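Local atomic coordinates of protein XoxI (Bacillus cereus ATCC 14579, PDB entry 3CNW), a protein that is of unknown function but probably binds a small hydrophobic ligand in a Bet v 1-like (helix-grip) fold. Residues A4-S9 / E118-F123. Residues are numbered along the deposited sequence; the frame is centred on the assembly and turned at random.
Sequences AHTTTS and EAINLF
Ile120 reaches from its helix to three successive strand residues, Ala4, His5 and Thr6, and carries most of the contact. The apolar part is its meeting with Ala4, whose CB lies 4.1 Å from Ile120 CG1 and at the same distance from Ile120 CD1. The extended side chain (chi2 171°) carries CD1 on to the strand backbone, 3.9 Å from His5 O, a van der Waals approach.

Against Thr6 the other branch is used: Ile120 CG2 packs 3.8 Å from Thr6 OG1 and 4.1 Å from Thr6 CB, the two side chains passing alongside each other in opposite senses. With OG1 trans to its own backbone nitrogen (chi1 -166°), Thr6 turns the hydroxyl toward helix 116-139, where it meets Ile120 CG2 and hydrogen-bonds His124 ND1. Thr6 CG2 makes a looser contact with Phe123 CB at 4.4 Å, while the phenyl ring turns from the strand toward Tyr86, Phe109 and Phe81.

No hydrogen bond joins 4-9 directly to 118-123; the contact between them is van der Waals packing, with the segment axes 8.5 Å apart at closest and inclined by 26°, and the Thr6-His124 bond adds a polar tie just beyond it. The pairing joins the first strand of the sheet to the start of the long C-terminal helix 116-139, the helix-grip arrangement of the Bet v 1-like superfamily, while Ala4, Thr6 and Thr8 pair through their backbones with the adjacent antiparallel strand 101-111.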
loop_
_atom_site.group_PDB
_atom_site.type_symbol
_atom_site.label_atom_id
_atom_site.label_comp_id
_atom_site.label_asym_id
_atom_site.label_seq_id
_atom_site.Cartn_x
_atom_site.Cartn_y
_atom_site.Cartn_z
ATOM N N ALA A 4 12.040 -3.446 22.719
ATOM C CA ALA A 4 13.312 -3.037 22.150
ATOM C C ALA A 4 13.053 -2.228 20.881
ATOM O O ALA A 4 12.020 -2.384 20.225
ATOM C CB ALA A 4 14.156 -4.257 21.835
ATOM N N HIS A 5 13.997 -1.358 20.546
ATOM C CA HIS A 5 13.884 -0.498 19.378
ATOM C C HIS A 5 15.235 -0.402 18.699
ATOM O O HIS A 5 16.275 -0.549 19.343
ATOM C CB HIS A 5 13.478 0.914 19.810
ATOM C CG HIS A 5 12.228 0.966 20.634
ATOM N ND1 HIS A 5 10.966 0.914 20.079
ATOM C CD2 HIS A 5 12.050 1.071 21.970
ATOM C CE1 HIS A 5 10.065 0.986 21.042
ATOM N NE2 HIS A 5 10.692 1.082 22.199
ATOM N N THR A 6 15.223 -0.148 17.401
ATOM C CA THR A 6 16.464 0.020 16.671
ATOM C C THR A 6 16.209 0.743 15.358
ATOM O O THR A 6 15.177 0.552 14.710
ATOM C CB THR A 6 17.173 -1.333 16.399
ATOM O OG1 THR A 6 18.524 -1.085 15.983
ATOM C CG2 THR A 6 16.450 -2.128 15.324
ATOM N N THR A 7 17.155 1.592 14.981
ATOM C CA THR A 7 17.035 2.353 13.755
ATOM C C THR A 7 18.385 2.459 13.084
ATOM O O THR A 7 19.422 2.465 13.744
ATOM C CB THR A 7 16.549 3.786 14.018
ATOM O OG1 THR A 7 15.409 3.758 14.884
ATOM C CG2 THR A 7 16.155 4.451 12.703
ATOM N N THR A 8 18.363 2.549 11.764
ATOM C CA THR A 8 19.578 2.695 10.990
ATOM C C THR A 8 19.282 3.770 9.961
ATOM O O THR A 8 18.154 3.890 9.483
ATOM C CB THR A 8 19.966 1.378 10.250
ATOM O OG1 THR A 8 20.139 0.322 11.199
ATOM C CG2 THR A 8 21.261 1.558 9.476
ATOM N N SER A 9 20.286 4.571 9.644
ATOM C CA SER A 9 20.127 5.615 8.648
ATOM C C SER A 9 21.241 5.430 7.631
ATOM O O SER A 9 22.246 4.778 7.913
ATOM C CB SER A 9 20.209 6.996 9.298
ATOM O OG SER A 9 19.049 7.250 10.063
ATOM N N GLU A 118 20.409 -9.361 21.457
ATOM C CA GLU A 118 20.398 -10.300 20.342
ATOM C C GLU A 118 19.322 -9.976 19.312
ATOM O O GLU A 118 19.526 -10.181 18.118
ATOM C CB GLU A 118 20.210 -11.726 20.870
ATOM C CG GLU A 118 21.257 -12.124 21.900
ATOM C CD GLU A 118 20.924 -13.415 22.660
ATOM O OE1 GLU A 118 19.760 -13.598 23.090
ATOM O OE2 GLU A 118 21.849 -14.239 22.842
ATOM N N ALA A 119 18.178 -9.469 19.759
ATOM C CA ALA A 119 17.108 -9.140 18.824
ATOM C C ALA A 119 17.499 -7.900 18.020
ATOM O O ALA A 119 17.244 -7.807 16.817
ATOM C CB ALA A 119 15.806 -8.887 19.578
ATOM N N ILE A 120 18.125 -6.955 18.710
ATOM C CA ILE A 120 18.557 -5.717 18.100
ATOM C C ILE A 120 19.641 -5.984 17.057
ATOM O O ILE A 120 19.549 -5.498 15.925
ATOM C CB ILE A 120 19.040 -4.732 19.192
ATOM C CG1 ILE A 120 17.818 -4.236 19.982
ATOM C CG2 ILE A 120 19.810 -3.578 18.577
ATOM C CD1 ILE A 120 18.136 -3.415 21.225
ATOM N N ASN A 121 20.651 -6.772 17.411
ATOM C CA ASN A 121 21.703 -7.082 16.450
ATOM C C ASN A 121 21.141 -7.713 15.174
ATOM O O ASN A 121 21.517 -7.329 14.073
ATOM C CB ASN A 121 22.742 -8.024 17.061
ATOM C CG ASN A 121 23.666 -7.314 18.033
ATOM O OD1 ASN A 121 24.124 -6.207 17.767
ATOM N ND2 ASN A 121 23.959 -7.956 19.150
ATOM N N LEU A 122 20.242 -8.682 15.323
ATOM C CA LEU A 122 19.654 -9.344 14.164
ATOM C C LEU A 122 19.023 -8.341 13.199
ATOM O O LEU A 122 19.431 -8.218 12.048
ATOM C CB LEU A 122 18.591 -10.359 14.612
ATOM C CG LEU A 122 17.737 -10.968 13.484
ATOM C CD1 LEU A 122 18.618 -11.827 12.575
ATOM C CD2 LEU A 122 16.597 -11.798 14.074
ATOM N N PHE A 123 18.026 -7.616 13.678
ATOM C CA PHE A 123 17.351 -6.667 12.835
ATOM C C PHE A 123 18.230 -5.523 12.366
ATOM O O PHE A 123 18.121 -5.086 11.220
ATOM C CB PHE A 123 16.093 -6.192 13.547
ATOM C CG PHE A 123 15.026 -7.244 13.594
ATOM C CD1 PHE A 123 14.342 -7.602 12.431
ATOM C CD2 PHE A 123 14.765 -7.951 14.765
ATOM C CE1 PHE A 123 13.414 -8.657 12.430
ATOM C CE2 PHE A 123 13.840 -9.004 14.772
ATOM C CZ PHE A 123 13.169 -9.356 13.605
#